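Local coordinates for abietadiene synthase, chloroplastic (Abies grandis, PDB 3S9V), which belongs to the plant terpene synthases, a family of largely alpha-helical enzymes with a metal-binding domain, at residues 112-115 with 116-120; 156-159 with 160-163. All blocks are in the same frame, centred on the assembly; numbering follows the deposited sequence.

Contact 1. Residues 112-115 with 116-120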
loop_
_atom_site.group_PDB
_atom_site.type_symbol
_atom_site.label_atom_id
_atom_site.label_comp_id
_atom_site.label_asym_id
_atom_site.label_seq_id
_atom_site.Cartn_x
_atom_site.Cartn_y
_atom_site.Cartn_z
ATOM N N ILE A 112 -17.591 -3.750 -37.254
ATOM C CA ILE A 112 -18.300 -3.501 -38.506
ATOM C C ILE A 112 -17.364 -3.707 -39.689
ATOM O O ILE A 112 -17.747 -4.275 -40.713
ATOM C CB ILE A 112 -18.859 -2.067 -38.534
ATOM C CG1 ILE A 112 -20.096 -1.985 -37.641
ATOM C CG2 ILE A 112 -19.169 -1.646 -39.955
ATOM C CD1 ILE A 112 -20.595 -0.575 -37.451
ATOM N N ILE A 113 -16.127 -3.250 -39.546
ATOM C CA ILE A 113 -15.157 -3.405 -40.622
ATOM C C ILE A 113 -14.841 -4.885 -40.858
ATOM O O ILE A 113 -14.792 -5.336 -42.000
ATOM C CB ILE A 113 -13.872 -2.608 -40.298
ATOM C CG1 ILE A 113 -14.185 -1.109 -40.378
ATOM C CG2 ILE A 113 -12.739 -2.993 -41.241
ATOM C CD1 ILE A 113 -13.031 -0.206 -39.984
ATOM N N THR A 114 -14.666 -5.643 -39.779
ATOM C CA THR A 114 -14.347 -7.066 -39.880
ATOM C C THR A 114 -15.495 -7.908 -40.449
ATOM O O THR A 114 -15.265 -8.802 -41.266
ATOM C CB THR A 114 -13.942 -7.640 -38.506
ATOM O OG1 THR A 114 -12.822 -6.904 -38.000
ATOM C CG2 THR A 114 -13.560 -9.110 -38.627
ATOM N N LEU A 115 -16.723 -7.646 -40.017
ATOM C CA LEU A 115 -17.849 -8.402 -40.549
ATOM C C LEU A 115 -18.039 -8.051 -42.034
ATOM O O LEU A 115 -18.374 -8.915 -42.852
ATOM C CB LEU A 115 -19.125 -8.102 -39.758
ATOM C CG LEU A 115 -19.083 -8.500 -38.281
ATOM C CD1 LEU A 115 -20.430 -8.216 -37.644
ATOM C CD2 LEU A 115 -18.737 -9.972 -38.152
ATOM N N THR A 116 -17.820 -6.785 -42.377
ATOM C CA THR A 116 -17.945 -6.349 -43.755
ATOM C C THR A 116 -16.903 -7.081 -44.607
ATOM O O THR A 116 -17.198 -7.537 -45.709
ATOM C CB THR A 116 -17.718 -4.813 -43.890
ATOM O OG1 THR A 116 -18.774 -4.105 -43.229
ATOM C CG2 THR A 116 -17.695 -4.404 -45.354
ATOM N N LEU A 117 -15.682 -7.194 -44.092
ATOM C CA LEU A 117 -14.612 -7.858 -44.825
ATOM C C LEU A 117 -14.925 -9.334 -45.053
ATOM O O LEU A 117 -14.492 -9.920 -46.039
ATOM C CB LEU A 117 -13.278 -7.717 -44.076
ATOM C CG LEU A 117 -12.679 -6.308 -43.923
ATOM C CD1 LEU A 117 -11.378 -6.386 -43.129
ATOM C CD2 LEU A 117 -12.413 -5.693 -45.291
ATOM N N TRP A 118 -15.676 -9.942 -44.144
ATOM C CA TRP A 118 -16.011 -11.349 -44.312
ATOM C C TRP A 118 -17.396 -11.542 -44.925
ATOM O O TRP A 118 -17.916 -12.661 -44.988
ATOM C CB TRP A 118 -15.886 -12.080 -42.970
ATOM C CG TRP A 118 -14.453 -12.238 -42.564
ATOM C CD1 TRP A 118 -13.862 -11.761 -41.432
ATOM C CD2 TRP A 118 -13.411 -12.867 -43.327
ATOM N NE1 TRP A 118 -12.518 -12.046 -41.443
ATOM C CE2 TRP A 118 -12.215 -12.724 -42.595
ATOM C CE3 TRP A 118 -13.375 -13.535 -44.561
ATOM C CZ2 TRP A 118 -10.985 -13.227 -43.056
ATOM C CZ3 TRP A 118 -12.150 -14.038 -45.023
ATOM C CH2 TRP A 118 -10.974 -13.879 -44.269
ATOM N N ARG A 119 -17.979 -10.436 -45.378
ATOM C CA ARG A 119 -19.287 -10.446 -46.020
ATOM C C ARG A 119 -20.288 -11.213 -45.178
ATOM O O ARG A 119 -21.094 -11.979 -45.700
ATOM C CB ARG A 119 -19.163 -11.094 -47.402
ATOM C CG ARG A 119 -17.954 -10.603 -48.194
ATOM C CD ARG A 119 -17.582 -11.577 -49.301
ATOM N NE ARG A 119 -16.134 -11.750 -49.419
ATOM C CZ ARG A 119 -15.357 -12.264 -48.469
ATOM N NH1 ARG A 119 -15.879 -12.661 -47.318
ATOM N NH2 ARG A 119 -14.052 -12.385 -48.668
ATOM N N THR A 120 -20.243 -11.004 -43.868
ATOM C CA THR A 120 -21.143 -11.713 -42.978
ATOM C C THR A 120 -21.815 -10.792 -41.955
ATOM O O THR A 120 -21.458 -9.619 -41.828
ATOM C CB THR A 120 -20.387 -12.863 -42.266
ATOM O OG1 THR A 120 -21.314 -13.657 -41.519
ATOM C CG2 THR A 120 -19.318 -12.311 -41.335
#

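Contact 2. Residues 156-159 with 160-163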
loop_
_atom_site.group_PDB
_atom_site.type_symbol
_atom_site.label_atom_id
_atom_site.label_comp_id
_atom_site.label_asym_id
_atom_site.label_seq_id
_atom_site.Cartn_x
_atom_site.Cartn_y
_atom_site.Cartn_z
ATOM N N PRO A 156 -8.911 6.921 -35.747
ATOM C CA PRO A 156 -8.981 7.546 -37.074
ATOM C C PRO A 156 -8.457 6.633 -38.181
ATOM O O PRO A 156 -8.922 6.693 -39.324
ATOM C CB PRO A 156 -8.143 8.807 -36.910
ATOM C CG PRO A 156 -8.282 9.123 -35.447
ATOM C CD PRO A 156 -8.147 7.763 -34.812
ATOM N N ALA A 157 -7.500 5.780 -37.838
ATOM C CA ALA A 157 -6.941 4.854 -38.807
ATOM C C ALA A 157 -8.043 3.967 -39.377
ATOM O O ALA A 157 -8.047 3.672 -40.568
ATOM C CB ALA A 157 -5.862 4.003 -38.162
ATOM N N MET A 158 -8.977 3.542 -38.529
ATOM C CA MET A 158 -10.080 2.702 -38.987
ATOM C C MET A 158 -11.127 3.551 -39.707
ATOM O O MET A 158 -11.816 3.058 -40.602
ATOM C CB MET A 158 -10.730 1.951 -37.817
ATOM C CG MET A 158 -9.871 0.838 -37.203
ATOM S SD MET A 158 -10.817 -0.257 -36.091
ATOM C CE MET A 158 -11.329 0.931 -34.840
ATOM N N LEU A 159 -11.255 4.822 -39.315
ATOM C CA LEU A 159 -12.207 5.714 -39.982
ATOM C C LEU A 159 -11.848 5.766 -41.462
ATOM O O LEU A 159 -12.726 5.723 -42.327
ATOM C CB LEU A 159 -12.150 7.138 -39.403
ATOM C CG LEU A 159 -12.974 7.428 -38.143
ATOM C CD1 LEU A 159 -12.788 8.882 -37.717
ATOM C CD2 LEU A 159 -14.437 7.140 -38.418
ATOM N N LYS A 160 -10.549 5.859 -41.743
ATOM C CA LYS A 160 -10.059 5.902 -43.119
ATOM C C LYS A 160 -10.320 4.578 -43.832
ATOM O O LYS A 160 -10.655 4.569 -45.015
ATOM C CB LYS A 160 -8.561 6.234 -43.139
ATOM C CG LYS A 160 -8.254 7.597 -42.535
ATOM C CD LYS A 160 -6.764 7.888 -42.443
ATOM C CE LYS A 160 -6.145 8.101 -43.807
ATOM N NZ LYS A 160 -4.737 8.575 -43.694
ATOM N N GLU A 161 -10.182 3.462 -43.115
ATOM C CA GLU A 161 -10.436 2.156 -43.720
ATOM C C GLU A 161 -11.898 2.123 -44.135
ATOM O O GLU A 161 -12.229 1.807 -45.274
ATOM C CB GLU A 161 -10.211 1.005 -42.732
ATOM C CG GLU A 161 -8.817 0.855 -42.132
ATOM C CD GLU A 161 -8.661 -0.481 -41.399
ATOM O OE1 GLU A 161 -8.505 -1.517 -42.085
ATOM O OE2 GLU A 161 -8.713 -0.498 -40.146
ATOM N N ALA A 162 -12.765 2.442 -43.179
ATOM C CA ALA A 162 -14.205 2.451 -43.386
ATOM C C ALA A 162 -14.598 3.273 -44.608
ATOM O O ALA A 162 -15.427 2.845 -45.408
ATOM C CB ALA A 162 -14.912 2.996 -42.125
ATOM N N LYS A 163 -14.003 4.455 -44.743
ATOM C CA LYS A 163 -14.291 5.324 -45.870
ATOM C C LYS A 163 -13.942 4.606 -47.178
ATOM O O LYS A 163 -14.746 4.591 -48.111
ATOM C CB LYS A 163 -13.499 6.632 -45.744
ATOM C CG LYS A 163 -13.931 7.718 -46.718
ATOM C CD LYS A 163 -13.341 9.071 -46.342
ATOM C CE LYS A 163 -13.891 10.180 -47.241
ATOM N NZ LYS A 163 -13.405 11.545 -46.866
#

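Contact 1. Residues 112-115 with 116-120
Residues 112-115 lie in the C-terminal part of helix 101-117, and their carbonyls accept bonds from N-H groups of 116-120, where the helix closes in a Schellman motif: Thr120 N binds Leu115 O at 3.0 Å, almost straight at 174°, inside which Arg119 N bonds to Thr116 O. Arg119 is the C-prime residue; its positive phi of 50° turns the chain out of the helix. Before this, Leu117 N and Trp118 N still make ordinary helical bonds to Ile113 O and Thr114 O. Leu115 and Thr120 meet again through their side chains, CD2 of the leucine lying 4.0 Å from CG2 of the threonine, and this apolar patch suits the helix 77-85 that Leu115 and Thr120 both touch. Ile113 CG2 packs on Leu117 CD1 (4.1 Å), the two side chains lying side by side and pointing the same way. Trp118 brings its CD1 to 3.9 Å from Thr114 CG2, a methyl that stands anti to the backbone N (chi1 -58° for OG1), while the indole NE1 bonds to Ala63 O and Thr114 OG1 chiefly to Ala60 O. The Arg119 guanidinium reaches out to a salt bridge with Asp72. Thr116 folds its hydroxyl back along the helix, and Ile112 O takes two bonds from it, from N at 3.0 Å and from OG1 at 2.7 Å, on opposite faces of the carbonyl plane.

Contact 2. Residues 156-159 with 160-163
Within helix 151-164, residues 156-159 and 160-163 are successive turns joined by i to i+4 backbone bonds, Lys160 N to Pro156 O, Ala162 N to Met158 O and Lys163 N to Leu159 O, with a weak one from Glu161 N to Ala157 O at 3.3 Å. Pro156 has no N-H to give to the turn before, and the helix is kinked there; its carbonyl still accepts normally. The bond from Ala162 N to Met158 O is short, 2.8 Å, and nearly linear at 177°. Three residues apart, Met158 and Glu161 cross obliquely: the carboxylate oxygen OE2 of Glu161 rests 3.4 Å from CG of Met158, and Glu161 CG lies 3.3 Å from Ala157 O. With its CG anti to its own carbonyl carbon (chi1 -60°), Glu161 is laid back over the preceding turn. Flexible, unbranched Met158 suits its buried place, reaching Leu106, Leu109, Ala110 and Ile113 of helix 101-117 as well as Tyr57 and Trp61. Small Ala162 sets its CB 3.5 Å from both Met158 O and Leu159 O and fits against Leu167, Leu169 and Tyr171. Lys160 has its CG 3.4 Å from Pro156 O, then bends at chi3 (70°), its amine making a long, weak ion pair with Glu184. Both carboxylate oxygens of Glu161 have polar partners outside the two segments, OE1 in a salt bridge to Arg64, while Met158 CG adds packing against OE2; the neighbouring positive charge probably favours the ionised acid.

How the contacts relate
Contacts 1 and 2 lie on neighbouring helices, 101-117 and 151-164, with centres about 14 Å apart and far out from the middle of the chain. They touch directly through Ile113, whose CD1 packs 3.5 Å from Met158 O and also against Glu161. Arg64 adds a second tie: the side chains of Ile113 and Thr114 touch it, and it pairs with Glu161. Contact 2 is the more buried, a mid-helix stretch whose i to i+4 bonding runs on past the kink at Pro156, with one weak bond. In contact 1, partly buried, the Thr116 hydroxyl adds to the helical bonding and the Schellman motif ends it. Arg119 and Lys163 are exposed, whereas Glu161 lies where the two helices meet.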